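PmbA-related protein (Thermotoga maritima, PDB 1VL4) is a putative modulator of DNA gyrase and may act as a metallopeptidase. Local coordinates at residues S223-Y235 with Y392-I406. Numbering follows the deposited sequence. Where two conformers were deposited one is given.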
loop_
_atom_site.group_PDB
_atom_site.type_symbol
_atom_site.label_atom_id
_atom_site.label_comp_id
_atom_site.label_asym_id
_atom_site.label_seq_id
_atom_site.Cartn_x
_atom_site.Cartn_y
_atom_site.Cartn_z
ATOM N N SER A 223 -31.679 5.077 -3.015
ATOM C CA SER A 223 -32.078 6.366 -2.484
ATOM C C SER A 223 -31.451 7.541 -3.245
ATOM O O SER A 223 -31.968 8.668 -3.181
ATOM C CB SER A 223 -31.754 6.455 -1.003
ATOM O OG SER A 223 -30.375 6.521 -0.790
ATOM N N LEU A 224 -30.360 7.273 -3.965
ATOM C CA LEU A 224 -29.701 8.293 -4.784
ATOM C C LEU A 224 -30.279 8.380 -6.199
ATOM O O LEU A 224 -29.866 9.240 -6.990
ATOM C CB LEU A 224 -28.192 8.047 -4.853
ATOM C CG LEU A 224 -27.478 8.143 -3.519
ATOM C CD1 LEU A 224 -26.047 7.668 -3.707
ATOM C CD2 LEU A 224 -27.540 9.556 -2.952
ATOM N N ILE A 225 -31.233 7.518 -6.530
ATOM C CA ILE A 225 -31.851 7.606 -7.850
ATOM C C ILE A 225 -32.618 8.907 -7.905
ATOM O O ILE A 225 -33.360 9.212 -6.968
ATOM C CB ILE A 225 -32.795 6.438 -8.115
ATOM C CG1 ILE A 225 -32.000 5.114 -8.143
ATOM C CG2 ILE A 225 -33.603 6.682 -9.409
ATOM C CD1 ILE A 225 -32.918 3.913 -8.211
ATOM N N GLY A 226 -32.443 9.645 -9.010
ATOM C CA GLY A 226 -33.020 10.972 -9.191
ATOM C C GLY A 226 -32.213 12.086 -8.532
ATOM O O GLY A 226 -32.730 13.179 -8.297
ATOM N N SER A 227 -30.959 11.816 -8.206
ATOM C CA SER A 227 -30.083 12.848 -7.703
ATOM C C SER A 227 -30.026 14.021 -8.674
ATOM O O SER A 227 -30.257 13.869 -9.870
ATOM C CB SER A 227 -28.689 12.309 -7.422
ATOM O OG SER A 227 -28.689 11.533 -6.235
ATOM N N LYS A 228 -29.781 15.198 -8.111
ATOM C CA LYS A 228 -29.645 16.442 -8.851
ATOM C C LYS A 228 -28.462 17.120 -8.207
ATOM O O LYS A 228 -28.167 16.873 -7.042
ATOM C CB LYS A 228 -30.893 17.302 -8.686
ATOM C CG LYS A 228 -32.193 16.591 -9.064
ATOM C CD LYS A 228 -33.428 17.459 -8.855
ATOM C CE LYS A 228 -33.601 18.506 -9.946
ATOM N NZ LYS A 228 -33.761 17.928 -11.321
ATOM N N THR A 229 -27.764 17.982 -8.925
ATOM C CA THR A 229 -26.666 18.699 -8.269
ATOM C C THR A 229 -27.296 19.958 -7.668
ATOM O O THR A 229 -28.489 20.194 -7.837
ATOM C CB THR A 229 -25.446 18.979 -9.215
ATOM O OG1 THR A 229 -24.231 19.013 -8.440
ATOM C CG2 THR A 229 -25.637 20.278 -10.024
ATOM N N ILE A 230 -26.521 20.706 -6.893
ATOM C CA ILE A 230 -27.022 21.926 -6.292
ATOM C C ILE A 230 -26.026 23.041 -6.551
ATOM O O ILE A 230 -24.880 22.762 -6.938
ATOM C CB ILE A 230 -27.258 21.767 -4.753
ATOM C CG1 ILE A 230 -25.936 21.590 -4.016
ATOM C CG2 ILE A 230 -28.236 20.629 -4.468
ATOM C CD1 ILE A 230 -26.101 21.583 -2.497
ATOM N N PRO A 231 -26.462 24.298 -6.348
ATOM C CA PRO A 231 -25.554 25.410 -6.504
ATOM C C PRO A 231 -24.438 25.408 -5.473
ATOM O O PRO A 231 -24.641 25.103 -4.283
ATOM C CB PRO A 231 -26.478 26.653 -6.375
ATOM C CG PRO A 231 -27.861 26.152 -6.605
ATOM C CD PRO A 231 -27.831 24.757 -6.044
ATOM N N SER A 232 -23.237 25.718 -5.940
ATOM C CA SER A 232 -22.125 25.881 -5.031
ATOM C C SER A 232 -22.529 26.934 -4.038
ATOM O O SER A 232 -23.072 27.975 -4.409
ATOM C CB SER A 232 -20.880 26.348 -5.759
ATOM O OG SER A 232 -20.421 25.338 -6.628
ATOM N N GLY A 233 -22.264 26.674 -2.773
ATOM C CA GLY A 233 -22.564 27.660 -1.765
ATOM C C GLY A 233 -22.216 27.106 -0.404
ATOM O O GLY A 233 -21.663 26.031 -0.286
ATOM N N LYS A 234 -22.549 27.876 0.615
ATOM C CA LYS A 234 -22.361 27.464 1.991
ATOM C C LYS A 234 -23.707 26.905 2.496
ATOM O O LYS A 234 -24.722 27.564 2.371
ATOM C CB LYS A 234 -21.869 28.668 2.787
ATOM C CG LYS A 234 -20.401 28.997 2.511
ATOM C CD LYS A 234 -20.077 30.484 2.700
ATOM N N TYR A 235 -23.733 25.666 2.971
ATOM C CA TYR A 235 -24.957 25.105 3.544
ATOM C C TYR A 235 -24.723 24.480 4.903
ATOM O O TYR A 235 -23.630 24.005 5.181
ATOM C CB TYR A 235 -25.568 24.020 2.668
ATOM C CG TYR A 235 -25.917 24.427 1.281
ATOM C CD1 TYR A 235 -24.981 24.324 0.276
ATOM C CD2 TYR A 235 -27.180 24.863 0.951
ATOM C CE1 TYR A 235 -25.272 24.688 -1.020
ATOM C CE2 TYR A 235 -27.479 25.250 -0.367
ATOM C CZ TYR A 235 -26.507 25.138 -1.340
ATOM O OH TYR A 235 -26.742 25.457 -2.675
ATOM N N TYR A 392 -27.712 14.264 0.196
ATOM C CA TYR A 392 -29.112 14.541 -0.089
ATOM C C TYR A 392 -29.384 16.017 0.205
ATOM O O TYR A 392 -28.671 16.622 1.011
ATOM C CB TYR A 392 -29.994 13.674 0.837
ATOM C CG TYR A 392 -29.751 12.201 0.637
ATOM C CD1 TYR A 392 -28.660 11.587 1.232
ATOM C CD2 TYR A 392 -30.558 11.434 -0.217
ATOM C CE1 TYR A 392 -28.382 10.250 1.006
ATOM C CE2 TYR A 392 -30.289 10.058 -0.432
ATOM C CZ TYR A 392 -29.199 9.484 0.185
ATOM O OH TYR A 392 -28.874 8.141 0.022
ATOM N N TRP A 393 -30.438 16.549 -0.412
ATOM C CA TRP A 393 -30.997 17.861 -0.105
ATOM C C TRP A 393 -32.189 17.642 0.846
ATOM O O TRP A 393 -32.993 16.721 0.652
ATOM C CB TRP A 393 -31.461 18.585 -1.378
ATOM C CG TRP A 393 -32.044 19.924 -1.066
ATOM C CD1 TRP A 393 -33.359 20.295 -1.147
ATOM C CD2 TRP A 393 -31.336 21.065 -0.562
ATOM N NE1 TRP A 393 -33.502 21.601 -0.739
ATOM C CE2 TRP A 393 -32.277 22.081 -0.349
ATOM C CE3 TRP A 393 -30.000 21.313 -0.246
ATOM C CZ2 TRP A 393 -31.914 23.340 0.127
ATOM C CZ3 TRP A 393 -29.651 22.560 0.234
ATOM C CH2 TRP A 393 -30.591 23.547 0.414
ATOM N N VAL A 394 -32.280 18.478 1.876
ATOM C CA VAL A 394 -33.349 18.416 2.840
ATOM C C VAL A 394 -34.106 19.725 2.758
ATOM O O VAL A 394 -33.513 20.781 2.733
ATOM C CB VAL A 394 -32.771 18.253 4.264
ATOM C CG1 VAL A 394 -33.864 18.299 5.336
ATOM C CG2 VAL A 394 -31.971 16.973 4.358
ATOM N N GLU A 395 -35.416 19.646 2.667
ATOM C CA GLU A 395 -36.275 20.811 2.911
ATOM C C GLU A 395 -37.422 20.417 3.829
ATOM O O GLU A 395 -37.951 19.310 3.763
ATOM C CB GLU A 395 -36.784 21.470 1.626
ATOM C CG GLU A 395 -36.690 20.614 0.397
ATOM C CD GLU A 395 -37.105 21.351 -0.871
ATOM O OE1 GLU A 395 -37.065 22.611 -0.883
ATOM O OE2 GLU A 395 -37.469 20.656 -1.858
ATOM N N ASN A 396 -37.780 21.346 4.693
ATOM C CA ASN A 396 -38.792 21.133 5.712
ATOM C C ASN A 396 -38.560 19.918 6.555
ATOM O O ASN A 396 -39.515 19.254 6.915
ATOM C CB ASN A 396 -40.174 21.068 5.065
ATOM C CG ASN A 396 -40.551 22.362 4.440
ATOM O OD1 ASN A 396 -40.555 23.406 5.119
ATOM N ND2 ASN A 396 -40.814 22.341 3.119
ATOM N N GLY A 397 -37.297 19.623 6.873
ATOM C CA GLY A 397 -36.962 18.530 7.775
ATOM C C GLY A 397 -37.037 17.123 7.198
ATOM O O GLY A 397 -36.955 16.118 7.943
ATOM N N GLU A 398 -37.106 17.040 5.879
ATOM C CA GLU A 398 -37.246 15.776 5.154
ATOM C C GLU A 398 -36.303 15.723 3.966
ATOM O O GLU A 398 -36.162 16.708 3.236
ATOM C CB GLU A 398 -38.693 15.657 4.632
ATOM C CG GLU A 398 -39.698 15.354 5.763
ATOM C CD GLU A 398 -41.142 15.445 5.325
ATOM O OE1 GLU A 398 -41.428 15.232 4.116
ATOM O OE2 GLU A 398 -41.999 15.738 6.201
ATOM N N ILE A 399 -35.713 14.563 3.716
ATOM C CA ILE A 399 -34.864 14.395 2.533
ATOM C C ILE A 399 -35.750 14.589 1.305
ATOM O O ILE A 399 -36.818 13.984 1.195
ATOM C CB ILE A 399 -34.134 13.021 2.533
ATOM C CG1 ILE A 399 -33.076 12.986 3.658
ATOM C CG2 ILE A 399 -33.500 12.722 1.188
ATOM C CD1 ILE A 399 -32.708 11.615 4.061
ATOM N N ALA A 400 -35.345 15.495 0.427
ATOM C CA ALA A 400 -36.087 15.732 -0.779
ATOM C C ALA A 400 -35.520 14.887 -1.924
ATOM O O ALA A 400 -36.277 14.248 -2.645
ATOM C CB ALA A 400 -36.055 17.209 -1.145
ATOM N N HIS A 401 -34.206 14.906 -2.100
ATOM C CA HIS A 401 -33.578 14.216 -3.240
ATOM C C HIS A 401 -32.078 14.104 -3.062
ATOM O O HIS A 401 -31.483 14.913 -2.368
ATOM C CB HIS A 401 -33.884 14.909 -4.574
ATOM C CG HIS A 401 -33.454 16.347 -4.649
ATOM N ND1 HIS A 401 -32.146 16.729 -4.876
ATOM C CD2 HIS A 401 -34.172 17.493 -4.566
ATOM C CE1 HIS A 401 -32.075 18.047 -4.911
ATOM N NE2 HIS A 401 -33.292 18.535 -4.729
ATOM N N GLY A 402 -31.476 13.099 -3.690
ATOM C CA GLY A 402 -30.043 12.912 -3.600
ATOM C C GLY A 402 -29.307 14.035 -4.319
ATOM O O GLY A 402 -29.872 14.724 -5.144
ATOM N N VAL A 403 -28.047 14.244 -3.956
ATOM C CA VAL A 403 -27.259 15.342 -4.513
ATOM C C VAL A 403 -26.047 14.793 -5.285
ATOM O O VAL A 403 -25.183 14.168 -4.702
ATOM C CB VAL A 403 -26.815 16.327 -3.391
ATOM C CG1 VAL A 403 -25.941 17.419 -3.950
ATOM C CG2 VAL A 403 -28.034 16.960 -2.761
ATOM N N GLU A 404 -26.037 15.058 -6.585
ATOM C CA GLU A 404 -24.998 14.647 -7.533
ATOM C C GLU A 404 -23.768 15.509 -7.504
ATOM O O GLU A 404 -23.866 16.746 -7.427
ATOM C CB GLU A 404 -25.491 14.854 -8.965
ATOM C CG GLU A 404 -26.536 13.919 -9.446
ATOM C CD GLU A 404 -26.361 13.628 -10.892
ATOM O OE1 GLU A 404 -25.369 12.934 -11.214
ATOM O OE2 GLU A 404 -27.199 14.070 -11.705
ATOM N N ASP A 405 -22.623 14.862 -7.683
ATOM C CA ASP A 405 -21.432 15.544 -8.124
ATOM C C ASP A 405 -21.136 16.709 -7.219
ATOM O O ASP A 405 -21.090 17.858 -7.656
ATOM C CB ASP A 405 -21.635 16.043 -9.561
ATOM C CG ASP A 405 -21.864 14.915 -10.542
ATOM O OD1 ASP A 405 -21.153 13.886 -10.457
ATOM O OD2 ASP A 405 -22.745 15.081 -11.410
ATOM N N ILE A 406 -20.986 16.430 -5.934
ATOM C CA ILE A 406 -20.615 17.493 -5.022
ATOM C C ILE A 406 -19.267 17.255 -4.357
ATOM O O ILE A 406 -18.837 16.125 -4.159
ATOM C CB ILE A 406 -21.701 17.771 -3.959
ATOM C CG1 ILE A 406 -22.118 16.488 -3.247
ATOM C CG2 ILE A 406 -22.878 18.479 -4.624
ATOM C CD1 ILE A 406 -22.713 16.747 -1.880
HETATM O O HOH W 1 -32.420 10.894 -4.849
#
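With chi1 at 180°, Trp393 swings its indole away from its own backbone N, while Tyr235 keeps CG beside its N (chi1 -58°), and these turns bring the two rings together. The indole presents its edge: CZ3 comes 3.5 Å from Tyr235 CD2, with the ring planes at 81°. Tyr235 OH donates to Pro231 O, tying down the far end of the phenol; an alanine here would probably leave the Trp393 edge without its neighbour and Pro231 O without that donor. Lys228 CD lies over the centre of one His401 face, 4.1 Å from the ring centroid in a CH-pi contact, and Trp393 CB sits nearer the rim of the opposite face. A classic beta bulge sets Ala400 and His401 opposite Trp393 in the hairpin of strands 384-395 and 398-404, part of the C-terminal domain's mixed sheet. The linker 224-232 joins this hairpin through a single bridge, Lys228 N to Gly402 O (3.0 Å) and Glu404 N to Lys228 O (2.8 Å). Gly402 O is gripped twice, since His401 ND1 reaches it from the other face of the carbonyl plane. Thr229 OG1 donates to the backbone O of Glu404, whose carboxylate makes a salt bridge to Arg194. Leu224 CD2 packs against Tyr392 CZ.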